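Local coordinates for protein Eps1p (Saccharomyces cerevisiae, PDB 4TW5) that is a yeast protein of the thioredoxin superfamily, built from thioredoxin-like domains, at residues A[8-20]-A[65-77]. Residues are numbered along the deposited sequence; the frame is centred on the assembly and turned at random.
Sequences EGFPEPLNPTNFK and FSQVNCIESADLC
Leu14 N donates to Gln67 O, the single hydrogen bond that joins 8-20 to 65-77; it is short (2.5 Å) and fairly straight at the hydrogen (159°), with the donor tilted from the carbonyl plane. Beside it the Pro13 ring lies against the backbone of the strand, CB 3.6 Å from Asn69 N. The Leu14 side chain packs against the same carbonyl, with CD1 on Ser66 CB and CB by Val68 CG2. Further along, Phe19 takes Leu76 CD1 over one ring face as a CH-pi contact, 4.2 Å from the centroid, while Val68 CG2 meets ring atom CE1 at 4.0 Å. A chi1 of 175° carries the branch point of Leu76 toward 8-20; its other methyl, CD2, lies by Pro16 CD. In the thioredoxin fold, strand 63-69 is one of the two edge strands of the N-terminal sheet, parallel to its neighbour 27-33, and the extended N-terminal segment runs along its outer side. At the other end, Gln67 OE1 reaches the rim of the Phe10 ring, 3.4 Å from CZ, with amide and ring planes nearly perpendicular (81°). The same amide makes a weak bond through NE2 to Asp31, and Phe10 packs edge-to-face on Trp51 of helix 44-53. Asn69 OD1 closes an Asx turn by accepting from Ile71 N, and the Cys70–Cys77 disulfide ties the strand exit to helix 74-79, which carries Leu76.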
loop_
_atom_site.group_PDB
_atom_site.type_symbol
_atom_site.label_atom_id
_atom_site.label_comp_id
_atom_site.label_asym_id
_atom_site.label_seq_id
_atom_site.Cartn_x
_atom_site.Cartn_y
_atom_site.Cartn_z
ATOM N N GLU A 8 44.134 9.728 44.880
ATOM C CA GLU A 8 44.817 8.970 45.928
ATOM C C GLU A 8 45.320 7.604 45.476
ATOM O O GLU A 8 46.521 7.358 45.499
ATOM C CB GLU A 8 43.919 8.802 47.165
ATOM C CG GLU A 8 44.356 7.632 48.064
ATOM C CD GLU A 8 43.974 7.798 49.534
ATOM O OE1 GLU A 8 43.103 8.642 49.849
ATOM O OE2 GLU A 8 44.544 7.060 50.374
ATOM N N GLY A 9 44.430 6.720 45.054
ATOM C CA GLY A 9 44.874 5.384 44.717
ATOM C C GLY A 9 45.403 5.209 43.304
ATOM O O GLY A 9 45.671 4.071 42.901
ATOM N N PHE A 10 45.576 6.315 42.573
ATOM C CA PHE A 10 45.876 6.254 41.146
ATOM C C PHE A 10 47.088 5.379 40.887
ATOM O O PHE A 10 48.192 5.699 41.321
ATOM C CB PHE A 10 46.097 7.652 40.570
ATOM C CG PHE A 10 46.198 7.683 39.074
ATOM C CD1 PHE A 10 45.060 7.657 38.284
ATOM C CD2 PHE A 10 47.438 7.755 38.454
ATOM C CE1 PHE A 10 45.158 7.696 36.894
ATOM C CE2 PHE A 10 47.544 7.794 37.066
ATOM C CZ PHE A 10 46.397 7.758 36.285
ATOM N N PRO A 11 46.868 4.267 40.157
ATOM C CA PRO A 11 47.803 3.185 39.829
ATOM C C PRO A 11 48.943 3.570 38.920
ATOM O O PRO A 11 48.831 4.491 38.118
ATOM C CB PRO A 11 46.918 2.172 39.115
ATOM C CG PRO A 11 45.852 2.989 38.502
ATOM C CD PRO A 11 45.565 4.066 39.499
ATOM N N GLU A 12 50.043 2.847 39.035
ATOM C CA GLU A 12 51.150 3.078 38.132
ATOM C C GLU A 12 50.845 2.460 36.788
ATOM O O GLU A 12 49.968 1.610 36.684
ATOM C CB GLU A 12 52.450 2.491 38.685
ATOM C CG GLU A 12 53.270 3.459 39.483
ATOM C CD GLU A 12 54.730 3.405 39.070
ATOM O OE1 GLU A 12 55.296 2.285 39.015
ATOM O OE2 GLU A 12 55.293 4.476 38.755
ATOM N N PRO A 13 51.566 2.893 35.746
ATOM C CA PRO A 13 51.365 2.286 34.433
ATOM C C PRO A 13 51.579 0.780 34.493
ATOM O O PRO A 13 52.352 0.309 35.325
ATOM C CB PRO A 13 52.437 2.956 33.570
ATOM C CG PRO A 13 52.647 4.275 34.206
ATOM C CD PRO A 13 52.456 4.066 35.680
ATOM N N LEU A 14 50.902 0.034 33.633
ATOM C CA LEU A 14 51.197 -1.380 33.520
ATOM C C LEU A 14 52.554 -1.525 32.842
ATOM O O LEU A 14 52.884 -0.748 31.949
ATOM C CB LEU A 14 50.111 -2.084 32.716
ATOM C CG LEU A 14 48.733 -1.979 33.363
ATOM C CD1 LEU A 14 47.725 -2.771 32.590
ATOM C CD2 LEU A 14 48.807 -2.458 34.806
ATOM N N ASN A 15 53.315 -2.543 33.226
ATOM C CA ASN A 15 54.637 -2.774 32.649
ATOM C C ASN A 15 54.724 -4.262 32.310
ATOM O O ASN A 15 53.793 -4.997 32.632
ATOM C CB ASN A 15 55.747 -2.316 33.619
ATOM C CG ASN A 15 55.653 -2.969 34.999
ATOM O OD1 ASN A 15 55.500 -4.178 35.119
ATOM N ND2 ASN A 15 55.759 -2.157 36.043
ATOM N N PRO A 16 55.822 -4.716 31.661
ATOM C CA PRO A 16 55.879 -6.132 31.262
ATOM C C PRO A 16 55.706 -7.147 32.405
ATOM O O PRO A 16 55.475 -8.331 32.148
ATOM C CB PRO A 16 57.270 -6.248 30.630
ATOM C CG PRO A 16 57.529 -4.900 30.087
ATOM C CD PRO A 16 56.907 -3.938 31.027
ATOM N N THR A 17 55.807 -6.702 33.649
ATOM C CA THR A 17 55.616 -7.616 34.771
ATOM C C THR A 17 54.138 -7.745 35.132
ATOM O O THR A 17 53.734 -8.724 35.753
ATOM C CB THR A 17 56.364 -7.148 36.036
ATOM O OG1 THR A 17 55.637 -6.075 36.651
ATOM C CG2 THR A 17 57.780 -6.703 35.701
ATOM N N ASN A 18 53.345 -6.762 34.712
ATOM C CA ASN A 18 51.936 -6.638 35.101
ATOM C C ASN A 18 50.900 -6.871 34.034
ATOM O O ASN A 18 49.769 -7.248 34.345
ATOM C CB ASN A 18 51.647 -5.207 35.604
ATOM C CG ASN A 18 52.046 -4.980 37.021
ATOM O OD1 ASN A 18 52.172 -5.924 37.800
ATOM N ND2 ASN A 18 52.194 -3.712 37.395
ATOM N N PHE A 19 51.295 -6.659 32.786
ATOM C CA PHE A 19 50.334 -6.447 31.713
ATOM C C PHE A 19 49.401 -7.646 31.593
ATOM O O PHE A 19 48.203 -7.531 31.855
ATOM C CB PHE A 19 51.075 -6.168 30.392
ATOM C CG PHE A 19 50.196 -5.644 29.294
ATOM C CD1 PHE A 19 49.731 -4.345 29.335
ATOM C CD2 PHE A 19 49.868 -6.425 28.211
ATOM C CE1 PHE A 19 48.939 -3.840 28.332
ATOM C CE2 PHE A 19 49.070 -5.925 27.203
ATOM C CZ PHE A 19 48.605 -4.633 27.267
ATOM N N LYS A 20 49.955 -8.822 31.335
ATOM C CA LYS A 20 49.101 -9.960 31.049
ATOM C C LYS A 20 48.354 -10.445 32.294
ATOM O O LYS A 20 47.205 -10.876 32.205
ATOM C CB LYS A 20 49.939 -11.099 30.451
ATOM C CG LYS A 20 49.253 -12.451 30.483
ATOM C CD LYS A 20 49.802 -13.393 29.433
ATOM C CE LYS A 20 49.246 -14.805 29.597
ATOM N NZ LYS A 20 49.684 -15.688 28.467
ATOM N N PHE A 65 40.351 1.392 34.261
ATOM C CA PHE A 65 41.200 2.257 33.458
ATOM C C PHE A 65 42.654 2.094 33.866
ATOM O O PHE A 65 43.002 2.230 35.047
ATOM C CB PHE A 65 40.782 3.705 33.598
ATOM C CG PHE A 65 39.484 4.042 32.918
ATOM C CD1 PHE A 65 39.476 4.586 31.643
ATOM C CD2 PHE A 65 38.275 3.849 33.571
ATOM C CE1 PHE A 65 38.281 4.924 31.025
ATOM C CE2 PHE A 65 37.080 4.186 32.966
ATOM C CZ PHE A 65 37.080 4.724 31.684
ATOM N N SER A 66 43.500 1.833 32.875
ATOM C CA SER A 66 44.926 1.608 33.087
ATOM C C SER A 66 45.763 2.423 32.096
ATOM O O SER A 66 45.228 3.084 31.210
ATOM C CB SER A 66 45.282 0.136 32.934
ATOM O OG SER A 66 44.432 -0.678 33.709
ATOM N N GLN A 67 47.081 2.360 32.267
ATOM C CA GLN A 67 48.033 3.078 31.439
ATOM C C GLN A 67 49.258 2.256 31.201
ATOM O O GLN A 67 49.549 1.335 31.948
ATOM C CB GLN A 67 48.464 4.399 32.069
ATOM C CG GLN A 67 47.540 5.550 31.838
ATOM C CD GLN A 67 47.973 6.763 32.610
ATOM O OE1 GLN A 67 48.409 6.662 33.756
ATOM N NE2 GLN A 67 47.889 7.922 31.975
ATOM N N VAL A 68 49.952 2.581 30.124
ATOM C CA VAL A 68 51.257 2.021 29.837
ATOM C C VAL A 68 52.191 3.146 29.369
ATOM O O VAL A 68 51.931 3.776 28.339
ATOM C CB VAL A 68 51.196 0.947 28.735
ATOM C CG1 VAL A 68 52.601 0.542 28.345
ATOM C CG2 VAL A 68 50.426 -0.259 29.204
ATOM N N ASN A 69 53.253 3.421 30.128
ATOM C CA ASN A 69 54.290 4.342 29.659
ATOM C C ASN A 69 55.138 3.621 28.616
ATOM O O ASN A 69 55.858 2.677 28.943
ATOM C CB ASN A 69 55.148 4.851 30.828
ATOM C CG ASN A 69 56.098 5.979 30.422
ATOM O OD1 ASN A 69 56.686 5.954 29.340
ATOM N ND2 ASN A 69 56.239 6.978 31.290
ATOM N N CYS A 70 55.055 4.059 27.363
ATOM C CA CYS A 70 55.703 3.333 26.270
ATOM C C CYS A 70 57.177 3.681 26.138
ATOM O O CYS A 70 57.876 3.153 25.275
ATOM C CB CYS A 70 54.996 3.609 24.944
ATOM S SG CYS A 70 53.347 2.927 24.849
ATOM N N ILE A 71 57.655 4.550 27.016
ATOM C CA ILE A 71 59.076 4.842 27.079
ATOM C C ILE A 71 59.717 3.878 28.059
ATOM O O ILE A 71 60.773 3.314 27.779
ATOM C CB ILE A 71 59.325 6.309 27.464
ATOM C CG1 ILE A 71 58.844 7.197 26.317
ATOM C CG2 ILE A 71 60.794 6.574 27.730
ATOM C CD1 ILE A 71 59.312 6.727 24.951
ATOM N N GLU A 72 59.054 3.649 29.186
ATOM C CA GLU A 72 59.574 2.728 30.186
ATOM C C GLU A 72 59.230 1.282 29.805
ATOM O O GLU A 72 59.812 0.331 30.326
ATOM C CB GLU A 72 59.013 3.068 31.576
ATOM C CG GLU A 72 59.289 4.499 32.059
ATOM C CD GLU A 72 58.654 4.807 33.414
ATOM O OE1 GLU A 72 58.013 3.898 33.982
ATOM O OE2 GLU A 72 58.806 5.949 33.922
ATOM N N SER A 73 58.331 1.127 28.842
ATOM C CA SER A 73 57.933 -0.193 28.350
ATOM C C SER A 73 57.876 -0.226 26.828
ATOM O O SER A 73 56.848 -0.574 26.243
ATOM C CB SER A 73 56.565 -0.578 28.916
ATOM O OG SER A 73 56.447 -0.178 30.263
ATOM N N ALA A 74 58.982 0.149 26.196
ATOM C CA ALA A 74 59.026 0.307 24.749
ATOM C C ALA A 74 58.757 -0.984 23.986
ATOM O O ALA A 74 58.068 -0.968 22.970
ATOM C CB ALA A 74 60.367 0.885 24.342
ATOM N N ASP A 75 59.282 -2.099 24.477
ATOM C CA ASP A 75 59.080 -3.389 23.819
ATOM C C ASP A 75 57.675 -3.912 24.065
ATOM O O ASP A 75 57.167 -4.736 23.309
ATOM C CB ASP A 75 60.117 -4.413 24.282
ATOM C CG ASP A 75 61.529 -4.042 23.863
ATOM O OD1 ASP A 75 61.795 -4.011 22.637
ATOM O OD2 ASP A 75 62.361 -3.754 24.752
ATOM N N LEU A 76 57.060 -3.451 25.144
ATOM C CA LEU A 76 55.670 -3.772 25.402
ATOM C C LEU A 76 54.775 -3.137 24.337
ATOM O O LEU A 76 53.975 -3.817 23.690
ATOM C CB LEU A 76 55.274 -3.308 26.799
ATOM C CG LEU A 76 53.808 -3.482 27.164
ATOM C CD1 LEU A 76 53.447 -4.945 27.045
ATOM C CD2 LEU A 76 53.580 -2.986 28.592
ATOM N N CYS A 77 54.931 -1.833 24.147
ATOM C CA CYS A 77 54.175 -1.100 23.140
ATOM C C CYS A 77 54.439 -1.586 21.702
ATOM O O CYS A 77 53.573 -1.480 20.833
ATOM C CB CYS A 77 54.464 0.388 23.283
ATOM S SG CYS A 77 54.007 0.997 24.942
#